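Local coordinates for protein Pre-mRNA-splicing factor SAD1 (Saccharomyces cerevisiae, PDB 4MSX) that promotes assembly of newly made U4 snRNA into the U4/U6 snRNP and is required for pre-mRNA splicing, although it is a catalytically inactive relative of deubiquitinases, at residues 187-192 with 437-442; 318-323 with 366-371; 349-354 with 402-407. All blocks are in the same frame, centred on the assembly; numbering follows the deposited sequence.

All three contacts lie in the USP domain but differ in depth and chemistry. Contact 1 is a thin surface meeting of the start of helix 189-203 with strand 438-446, where the methyl of A189 meets a histidine ring and the carbonyl of A190 lies near a lysine arm. Contacts 2 and 3 are buried and apolar, with phenylalanine, leucine and isoleucine doing the work, and lie about 13 Å apart between centres. They touch through F354, which packs against F366, L368 and L323, so one small core holds helix 352-355, the edge strands 315-320 and 365-370 and the hairpin strand 403-406. Contact 1, about 29 Å from contact 2 between centres, shares the large mixed sheet with contact 3 but does not touch it.

Contact 1 of 3, residues 187-192 with 437-442; sequences TNAATY and KSHWIT
A190 and H439 mark the closest backbone approach, 7.5 Å between their CA atoms, where the first turn of helix 189-203 meets the start of strand 438-446. The side-chain touch is made by A189, whose CB comes to the edge of the H439 ring, near its plane and 4.2 Å from CE1. A methyl suits this place, since it meets the imidazole without crowding it. H439 extends with CG anti to its backbone N (chi1 171°), which carries the ring toward the helix. K437, just before the strand, brings its CE to 4.2 Å from A190 O, its long aliphatic arm bending at the last torsion. N188 starts the helix as its N-cap: OD1 takes a 3.0 Å bond from T191 OG1 and a weak one from T191 N, and an asparagine readily adopts the left-handed backbone found here. ND2 of N188 is bonded to D247. H439 is held at both nitrogens, ND1 to D193 and NE2 to D456, and D193 also accepts from W440 N, so the imidazole is fixed in rotation. A strand histidine bonded to a carboxylate, here D456, opposite the start of a helix is consistent with the active-site arrangement of the USP family; D193 probably occupies the place that active members give to their cysteine, in keeping with a pseudo-deubiquitinase.

Contact 2 of 3, residues 318-323 with 366-371; sequences KPFWVL and FELTRL
F320 and L368 meet across a three-stranded antiparallel sheet, whose outer strands 315-320 and 365-370 flank strand 294-299; its place in the chain is consistent with the fingers region of a USP fold. Both side chains also touch V296 on that middle strand, so the two outer strands are joined over it through side chains. The phenylalanine takes the crowded position, CG between backbone N and carbonyl carbon (chi1 61°), which turns its ring to the leucine. L368 puts CG beside its backbone N (chi1 -68°), and its CD2 reaches F320 CE2 at 3.8 Å, approaching the ring obliquely as the two side chains cross at about a right angle. L323, just past the turn after F320, joins the same methyl: its CD2 lies 4.2 Å from L368 CD2. Leucine suits this buried spot at 368: it is apolar, and its CD2 reaches far enough to touch both F320 and L323. F354 of helix 352-355 covers L323 and L368 further. Beyond L368 the edge strand carries a classic beta bulge, T369 and R370 both facing K295, and the extended R370 chain ends with NH1 on K293 O and NH2 on H290 O. Within its own segment the F320 ring has V322 N in plane at its edge and L323 CB 3.9 Å above one face, offset toward the rim.

Contact 3 of 3, residues 349-354 with 402-407; sequences KLLTKF and SELEIL
L351 and L404 meet where the short helices 347-350 and 352-355 pack on strand 403-406, the first arm of a beta hairpin completed by strand 409-421 in the large mixed sheet of the USP domain. The apolar contacts come first. L351 sits in the break between the helices with CG beside its backbone N (chi1 -70°), and L404 swings its own CG anti to the backbone N (chi1 170°); these torsions aim both CD1 branches across the gap, and the leucines meet tip to tip, 3.8 Å between their CD1 atoms. The same CD1 of L351 lies 4.4 Å from I406 CG1. L404 and I406, two apart on the strand, both point to the helices, whereas E405 between them points away and pairs with K410 in a salt bridge; large aliphatic residues suit the buried side and a glutamate the exposed one. F377 of strand 374-379 packs against both L351 and L404.

The polar contacts lie within the helical segment. L351 O accepts from F354 N at 2.9 Å, an i to i+3 bond of the short turn that follows L351, and K349 O takes T352 N at 3.3 Å.

Mixed contacts close the set. F354 starts toward the strand, but its ring leads away from it toward F366, with K353 CB 3.9 Å above one face. The backbone of F354 meets L407, a residue of the hairpin turn with positive phi, whose CD1 rests 3.8 Å from F354 O.

Contact 1 of 3, residues 187-192 with 437-442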
loop_
_atom_site.group_PDB
_atom_site.type_symbol
_atom_site.label_atom_id
_atom_site.label_comp_id
_atom_site.label_asym_id
_atom_site.label_seq_id
_atom_site.Cartn_x
_atom_site.Cartn_y
_atom_site.Cartn_z
ATOM N N THR A 187 10.425 -3.688 -4.091
ATOM C CA THR A 187 11.035 -4.764 -4.870
ATOM C C THR A 187 10.009 -5.853 -5.215
ATOM O O THR A 187 8.939 -5.966 -4.596
ATOM C CB THR A 187 12.263 -5.331 -4.087
ATOM O OG1 THR A 187 11.885 -5.576 -2.729
ATOM C CG2 THR A 187 13.398 -4.289 -4.074
ATOM N N ASN A 188 10.364 -6.671 -6.204
ATOM C CA ASN A 188 9.542 -7.799 -6.624
ATOM C C ASN A 188 8.129 -7.407 -7.088
ATOM O O ASN A 188 7.151 -8.066 -6.761
ATOM C CB ASN A 188 9.434 -8.855 -5.537
ATOM C CG ASN A 188 9.146 -10.277 -6.156
ATOM O OD1 ASN A 188 8.986 -10.374 -7.363
ATOM N ND2 ASN A 188 9.056 -11.301 -5.335
ATOM N N ALA A 189 8.056 -6.348 -7.854
ATOM C CA ALA A 189 6.774 -5.969 -8.466
ATOM C C ALA A 189 6.314 -7.075 -9.420
ATOM O O ALA A 189 5.104 -7.188 -9.709
ATOM C CB ALA A 189 6.938 -4.672 -9.236
ATOM N N ALA A 190 7.270 -7.874 -9.926
ATOM C CA ALA A 190 6.915 -8.918 -10.898
ATOM C C ALA A 190 5.928 -9.828 -10.201
ATOM O O ALA A 190 5.033 -10.363 -10.814
ATOM C CB ALA A 190 8.188 -9.737 -11.366
ATOM N N THR A 191 6.095 -10.018 -8.904
ATOM C CA THR A 191 5.177 -10.879 -8.169
ATOM C C THR A 191 4.082 -10.130 -7.393
ATOM O O THR A 191 2.972 -10.638 -7.273
ATOM C CB THR A 191 5.974 -11.775 -7.191
ATOM O OG1 THR A 191 6.943 -12.456 -7.968
ATOM C CG2 THR A 191 5.095 -12.794 -6.451
ATOM N N TYR A 192 4.420 -8.981 -6.799
ATOM C CA TYR A 192 3.521 -8.379 -5.824
ATOM C C TYR A 192 3.000 -6.958 -6.227
ATOM O O TYR A 192 2.464 -6.214 -5.361
ATOM C CB TYR A 192 4.246 -8.320 -4.457
ATOM C CG TYR A 192 4.422 -9.743 -3.879
ATOM C CD1 TYR A 192 3.318 -10.534 -3.567
ATOM C CD2 TYR A 192 5.685 -10.299 -3.703
ATOM C CE1 TYR A 192 3.466 -11.835 -3.038
ATOM C CE2 TYR A 192 5.848 -11.616 -3.121
ATOM C CZ TYR A 192 4.736 -12.367 -2.818
ATOM O OH TYR A 192 4.889 -13.679 -2.300
ATOM N N LYS A 437 -0.030 -10.940 -19.713
ATOM C CA LYS A 437 0.134 -10.797 -18.266
ATOM C C LYS A 437 -0.066 -9.334 -17.827
ATOM O O LYS A 437 0.428 -8.398 -18.463
ATOM C CB LYS A 437 1.513 -11.233 -17.800
ATOM C CG LYS A 437 1.504 -11.530 -16.301
ATOM C CD LYS A 437 2.859 -11.399 -15.621
ATOM C CE LYS A 437 2.677 -11.373 -14.107
ATOM N NZ LYS A 437 1.878 -12.561 -13.648
ATOM N N SER A 438 -0.786 -9.157 -16.730
ATOM C CA SER A 438 -1.035 -7.781 -16.193
ATOM C C SER A 438 0.120 -7.306 -15.314
ATOM O O SER A 438 0.640 -8.082 -14.496
ATOM C CB SER A 438 -2.293 -7.822 -15.345
ATOM O OG SER A 438 -3.464 -8.072 -16.137
ATOM N N HIS A 439 0.504 -6.037 -15.445
ATOM C CA HIS A 439 1.443 -5.396 -14.536
ATOM C C HIS A 439 0.727 -4.120 -14.045
ATOM O O HIS A 439 -0.021 -3.485 -14.814
ATOM C CB HIS A 439 2.729 -5.058 -15.279
ATOM C CG HIS A 439 3.707 -4.209 -14.511
ATOM N ND1 HIS A 439 4.097 -4.481 -13.207
ATOM C CD2 HIS A 439 4.393 -3.096 -14.884
ATOM C CE1 HIS A 439 4.959 -3.558 -12.808
ATOM N NE2 HIS A 439 5.158 -2.708 -13.806
ATOM N N TRP A 440 0.967 -3.739 -12.796
ATOM C CA TRP A 440 0.181 -2.639 -12.175
ATOM C C TRP A 440 1.150 -1.568 -11.718
ATOM O O TRP A 440 2.171 -1.867 -11.075
ATOM C CB TRP A 440 -0.620 -3.201 -10.968
ATOM C CG TRP A 440 -1.553 -4.318 -11.373
ATOM C CD1 TRP A 440 -1.398 -5.685 -11.187
ATOM C CD2 TRP A 440 -2.797 -4.134 -12.054
ATOM N NE1 TRP A 440 -2.492 -6.340 -11.726
ATOM C CE2 TRP A 440 -3.346 -5.407 -12.286
ATOM C CE3 TRP A 440 -3.483 -2.990 -12.500
ATOM C CZ2 TRP A 440 -4.566 -5.588 -12.931
ATOM C CZ3 TRP A 440 -4.703 -3.150 -13.129
ATOM C CH2 TRP A 440 -5.239 -4.451 -13.353
ATOM N N ILE A 441 0.842 -0.319 -12.031
ATOM C CA ILE A 441 1.694 0.755 -11.525
ATOM C C ILE A 441 0.806 1.818 -10.900
ATOM O O ILE A 441 -0.397 1.887 -11.154
ATOM C CB ILE A 441 2.567 1.352 -12.621
ATOM C CG1 ILE A 441 1.687 2.053 -13.644
ATOM C CG2 ILE A 441 3.430 0.235 -13.320
ATOM C CD1 ILE A 441 2.484 2.721 -14.750
ATOM N N THR A 442 1.399 2.609 -10.014
ATOM C CA THR A 442 0.570 3.471 -9.143
ATOM C C THR A 442 1.062 4.884 -9.289
ATOM O O THR A 442 2.257 5.134 -9.166
ATOM C CB THR A 442 0.698 3.019 -7.663
ATOM O OG1 THR A 442 0.407 1.621 -7.605
ATOM C CG2 THR A 442 -0.277 3.797 -6.700
#

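Contact 2 of 3, residues 318-323 with 366-371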
loop_
_atom_site.group_PDB
_atom_site.type_symbol
_atom_site.label_atom_id
_atom_site.label_comp_id
_atom_site.label_asym_id
_atom_site.label_seq_id
_atom_site.Cartn_x
_atom_site.Cartn_y
_atom_site.Cartn_z
ATOM N N LYS A 318 -27.221 0.191 -1.414
ATOM C CA LYS A 318 -26.051 -0.681 -1.412
ATOM C C LYS A 318 -24.843 0.083 -0.968
ATOM O O LYS A 318 -24.409 0.993 -1.659
ATOM C CB LYS A 318 -25.777 -1.188 -2.828
ATOM C CG LYS A 318 -26.567 -2.375 -3.200
ATOM C CD LYS A 318 -25.780 -3.296 -4.132
ATOM C CE LYS A 318 -25.529 -2.643 -5.486
ATOM N NZ LYS A 318 -25.365 -3.657 -6.580
ATOM N N PRO A 319 -24.241 -0.307 0.152
ATOM C CA PRO A 319 -22.961 0.364 0.422
ATOM C C PRO A 319 -21.884 -0.142 -0.556
ATOM O O PRO A 319 -22.046 -1.219 -1.138
ATOM C CB PRO A 319 -22.634 -0.071 1.855
ATOM C CG PRO A 319 -23.304 -1.401 1.987
ATOM C CD PRO A 319 -24.544 -1.368 1.122
ATOM N N PHE A 320 -20.808 0.615 -0.726
ATOM C CA PHE A 320 -19.671 0.141 -1.502
ATOM C C PHE A 320 -18.389 0.697 -0.951
ATOM O O PHE A 320 -18.352 1.807 -0.423
ATOM C CB PHE A 320 -19.801 0.549 -2.996
ATOM C CG PHE A 320 -19.844 2.055 -3.228
ATOM C CD1 PHE A 320 -18.659 2.804 -3.316
ATOM C CD2 PHE A 320 -21.071 2.716 -3.403
ATOM C CE1 PHE A 320 -18.701 4.206 -3.552
ATOM C CE2 PHE A 320 -21.122 4.116 -3.649
ATOM C CZ PHE A 320 -19.941 4.855 -3.723
ATOM N N TRP A 321 -17.313 -0.064 -1.113
ATOM C CA TRP A 321 -15.973 0.489 -0.956
ATOM C C TRP A 321 -15.522 1.015 -2.289
ATOM O O TRP A 321 -14.782 1.956 -2.345
ATOM C CB TRP A 321 -14.919 -0.624 -0.577
ATOM C CG TRP A 321 -15.134 -1.300 0.700
ATOM C CD1 TRP A 321 -15.315 -2.657 0.918
ATOM C CD2 TRP A 321 -15.156 -0.676 1.987
ATOM N NE1 TRP A 321 -15.421 -2.886 2.277
ATOM C CE2 TRP A 321 -15.354 -1.684 2.941
ATOM C CE3 TRP A 321 -15.050 0.660 2.414
ATOM C CZ2 TRP A 321 -15.396 -1.413 4.331
ATOM C CZ3 TRP A 321 -15.132 0.932 3.761
ATOM C CH2 TRP A 321 -15.299 -0.102 4.706
ATOM N N VAL A 322 -15.850 0.285 -3.366
ATOM C CA VAL A 322 -15.304 0.647 -4.662
ATOM C C VAL A 322 -16.496 0.674 -5.619
ATOM O O VAL A 322 -17.263 -0.273 -5.681
ATOM C CB VAL A 322 -14.246 -0.408 -5.134
ATOM C CG1 VAL A 322 -13.916 -0.194 -6.618
ATOM C CG2 VAL A 322 -12.982 -0.338 -4.240
ATOM N N LEU A 323 -16.648 1.756 -6.358
ATOM C CA LEU A 323 -17.768 1.873 -7.296
ATOM C C LEU A 323 -17.345 1.489 -8.679
ATOM O O LEU A 323 -16.458 2.105 -9.238
ATOM C CB LEU A 323 -18.253 3.331 -7.320
ATOM C CG LEU A 323 -19.474 3.525 -8.233
ATOM C CD1 LEU A 323 -20.684 2.764 -7.726
ATOM C CD2 LEU A 323 -19.770 5.018 -8.319
ATOM N N PHE A 366 -30.787 5.691 -10.392
ATOM C CA PHE A 366 -29.585 5.392 -9.596
ATOM C C PHE A 366 -29.143 6.676 -8.950
ATOM O O PHE A 366 -29.106 7.702 -9.634
ATOM C CB PHE A 366 -28.457 4.934 -10.503
ATOM C CG PHE A 366 -28.627 3.545 -11.017
ATOM C CD1 PHE A 366 -29.388 3.305 -12.148
ATOM C CD2 PHE A 366 -28.021 2.487 -10.371
ATOM C CE1 PHE A 366 -29.547 2.023 -12.625
ATOM C CE2 PHE A 366 -28.165 1.195 -10.840
ATOM C CZ PHE A 366 -28.929 0.964 -11.970
ATOM N N GLU A 367 -28.793 6.644 -7.673
ATOM C CA GLU A 367 -28.359 7.853 -7.018
ATOM C C GLU A 367 -27.248 7.548 -6.014
ATOM O O GLU A 367 -27.382 6.604 -5.248
ATOM C CB GLU A 367 -29.532 8.472 -6.249
ATOM C CG GLU A 367 -29.211 9.844 -5.655
ATOM C CD GLU A 367 -30.382 10.433 -4.845
ATOM O OE1 GLU A 367 -31.478 9.812 -4.816
ATOM O OE2 GLU A 367 -30.197 11.515 -4.230
ATOM N N LEU A 368 -26.195 8.352 -5.989
ATOM C CA LEU A 368 -25.196 8.213 -4.913
ATOM C C LEU A 368 -25.731 8.913 -3.682
ATOM O O LEU A 368 -25.726 10.129 -3.634
ATOM C CB LEU A 368 -23.847 8.809 -5.352
ATOM C CG LEU A 368 -23.241 7.951 -6.461
ATOM C CD1 LEU A 368 -22.045 8.627 -7.108
ATOM C CD2 LEU A 368 -22.879 6.562 -5.904
ATOM N N THR A 369 -26.248 8.177 -2.706
ATOM C CA THR A 369 -26.836 8.856 -1.545
ATOM C C THR A 369 -25.851 9.035 -0.387
ATOM O O THR A 369 -26.163 9.721 0.575
ATOM C CB THR A 369 -28.017 8.102 -0.994
ATOM O OG1 THR A 369 -27.622 6.734 -0.761
ATOM C CG2 THR A 369 -29.193 8.153 -1.985
ATOM N N ARG A 370 -24.693 8.378 -0.421
ATOM C CA ARG A 370 -23.622 8.784 0.498
ATOM C C ARG A 370 -22.357 8.961 -0.299
ATOM O O ARG A 370 -21.859 8.024 -0.954
ATOM C CB ARG A 370 -23.413 7.809 1.653
ATOM C CG ARG A 370 -22.311 8.329 2.678
ATOM C CD ARG A 370 -22.140 7.381 3.856
ATOM N NE ARG A 370 -21.489 8.096 4.960
ATOM C CZ ARG A 370 -20.187 8.124 5.199
ATOM N NH1 ARG A 370 -19.342 7.403 4.445
ATOM N NH2 ARG A 370 -19.731 8.854 6.230
ATOM N N LEU A 371 -21.855 10.174 -0.280
ATOM C CA LEU A 371 -20.643 10.492 -1.001
ATOM C C LEU A 371 -19.533 10.568 0.042
ATOM O O LEU A 371 -19.557 11.423 0.906
ATOM C CB LEU A 371 -20.789 11.804 -1.769
ATOM C CG LEU A 371 -21.581 11.674 -3.079
ATOM C CD1 LEU A 371 -21.872 13.028 -3.672
ATOM C CD2 LEU A 371 -20.816 10.832 -4.068
#

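Contact 3 of 3, residues 349-354 with 402-407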
loop_
_atom_site.group_PDB
_atom_site.type_symbol
_atom_site.label_atom_id
_atom_site.label_comp_id
_atom_site.label_asym_id
_atom_site.label_seq_id
_atom_site.Cartn_x
_atom_site.Cartn_y
_atom_site.Cartn_z
ATOM N N LYS A 349 -19.292 11.184 -18.298
ATOM C CA LYS A 349 -20.332 10.469 -18.982
ATOM C C LYS A 349 -20.539 9.088 -18.334
ATOM O O LYS A 349 -21.643 8.560 -18.334
ATOM C CB LYS A 349 -19.987 10.347 -20.474
ATOM C CG LYS A 349 -20.923 9.424 -21.245
ATOM C CD LYS A 349 -21.397 10.068 -22.553
ATOM C CE LYS A 349 -22.142 9.072 -23.450
ATOM N NZ LYS A 349 -22.880 9.751 -24.566
ATOM N N LEU A 350 -19.484 8.477 -17.781
ATOM C CA LEU A 350 -19.680 7.199 -17.049
ATOM C C LEU A 350 -20.530 7.455 -15.801
ATOM O O LEU A 350 -21.210 6.580 -15.315
ATOM C CB LEU A 350 -18.316 6.577 -16.660
ATOM C CG LEU A 350 -17.426 6.130 -17.836
ATOM C CD1 LEU A 350 -15.994 5.714 -17.337
ATOM C CD2 LEU A 350 -18.079 4.997 -18.641
ATOM N N LEU A 351 -20.466 8.653 -15.246
ATOM C CA LEU A 351 -21.194 8.942 -14.010
ATOM C C LEU A 351 -22.650 9.410 -14.250
ATOM O O LEU A 351 -23.366 9.697 -13.280
ATOM C CB LEU A 351 -20.431 9.967 -13.188
ATOM C CG LEU A 351 -19.139 9.399 -12.582
ATOM C CD1 LEU A 351 -18.234 10.517 -12.129
ATOM C CD2 LEU A 351 -19.466 8.436 -11.378
ATOM N N THR A 352 -23.079 9.457 -15.519
ATOM C CA THR A 352 -24.421 9.980 -15.885
ATOM C C THR A 352 -25.540 9.230 -15.184
ATOM O O THR A 352 -26.505 9.821 -14.747
ATOM C CB THR A 352 -24.767 9.827 -17.387
ATOM O OG1 THR A 352 -23.637 10.117 -18.193
ATOM C CG2 THR A 352 -25.913 10.778 -17.762
ATOM N N LYS A 353 -25.408 7.919 -15.155
ATOM C CA LYS A 353 -26.231 7.049 -14.336
ATOM C C LYS A 353 -26.706 7.760 -13.060
ATOM O O LYS A 353 -27.886 7.726 -12.738
ATOM C CB LYS A 353 -25.351 5.872 -13.924
ATOM C CG LYS A 353 -26.003 4.531 -13.959
ATOM C CD LYS A 353 -24.978 3.493 -13.660
ATOM C CE LYS A 353 -25.549 2.111 -13.833
ATOM N NZ LYS A 353 -24.686 1.111 -13.144
ATOM N N PHE A 354 -25.784 8.420 -12.343
ATOM C CA PHE A 354 -26.093 8.980 -11.023
ATOM C C PHE A 354 -26.414 10.466 -11.037
ATOM O O PHE A 354 -26.822 11.024 -10.027
ATOM C CB PHE A 354 -24.935 8.715 -10.044
ATOM C CG PHE A 354 -24.443 7.274 -10.067
ATOM C CD1 PHE A 354 -25.112 6.277 -9.377
ATOM C CD2 PHE A 354 -23.300 6.922 -10.757
ATOM C CE1 PHE A 354 -24.644 4.927 -9.399
ATOM C CE2 PHE A 354 -22.849 5.579 -10.802
ATOM C CZ PHE A 354 -23.532 4.588 -10.108
ATOM N N SER A 402 -8.278 16.606 -13.390
ATOM C CA SER A 402 -7.997 16.410 -11.973
ATOM C C SER A 402 -9.166 16.773 -11.090
ATOM O O SER A 402 -9.082 16.617 -9.882
ATOM C CB SER A 402 -6.701 17.115 -11.567
ATOM O OG SER A 402 -5.591 16.213 -11.740
ATOM N N GLU A 403 -10.282 17.182 -11.701
ATOM C CA GLU A 403 -11.458 17.600 -10.937
ATOM C C GLU A 403 -12.725 17.008 -11.509
ATOM O O GLU A 403 -12.837 16.759 -12.713
ATOM C CB GLU A 403 -11.652 19.143 -11.044
ATOM C CG GLU A 403 -10.500 19.966 -10.538
ATOM C CD GLU A 403 -10.789 21.471 -10.626
ATOM O OE1 GLU A 403 -10.709 22.150 -9.574
ATOM O OE2 GLU A 403 -11.107 21.961 -11.746
ATOM N N LEU A 404 -13.731 16.883 -10.663
ATOM C CA LEU A 404 -14.922 16.199 -11.051
ATOM C C LEU A 404 -16.009 16.746 -10.134
ATOM O O LEU A 404 -15.742 17.074 -9.004
ATOM C CB LEU A 404 -14.635 14.674 -10.833
ATOM C CG LEU A 404 -15.686 13.597 -10.898
ATOM C CD1 LEU A 404 -15.041 12.197 -10.932
ATOM C CD2 LEU A 404 -16.574 13.732 -9.689
ATOM N N GLU A 405 -17.245 16.850 -10.603
ATOM C CA GLU A 405 -18.298 17.268 -9.696
ATOM C C GLU A 405 -19.447 16.287 -9.791
ATOM O O GLU A 405 -19.801 15.885 -10.876
ATOM C CB GLU A 405 -18.773 18.689 -10.102
ATOM C CG GLU A 405 -19.696 19.315 -9.085
ATOM C CD GLU A 405 -19.989 20.800 -9.359
ATOM O OE1 GLU A 405 -20.321 21.154 -10.519
ATOM O OE2 GLU A 405 -19.877 21.598 -8.404
ATOM N N ILE A 406 -20.026 15.891 -8.661
ATOM C CA ILE A 406 -21.191 14.999 -8.685
ATOM C C ILE A 406 -22.316 15.662 -7.891
ATOM O O ILE A 406 -22.205 15.815 -6.679
ATOM C CB ILE A 406 -20.894 13.621 -8.016
ATOM C CG1 ILE A 406 -19.799 12.886 -8.769
ATOM C CG2 ILE A 406 -22.171 12.773 -7.952
ATOM C CD1 ILE A 406 -19.187 11.686 -7.986
ATOM N N LEU A 407 -23.386 16.050 -8.577
ATOM C CA LEU A 407 -24.475 16.811 -7.946
ATOM C C LEU A 407 -23.957 17.826 -6.899
ATOM O O LEU A 407 -24.251 17.748 -5.694
ATOM C CB LEU A 407 -25.502 15.859 -7.337
ATOM C CG LEU A 407 -26.196 14.987 -8.394
ATOM C CD1 LEU A 407 -27.196 14.057 -7.730
ATOM C CD2 LEU A 407 -26.860 15.844 -9.505
#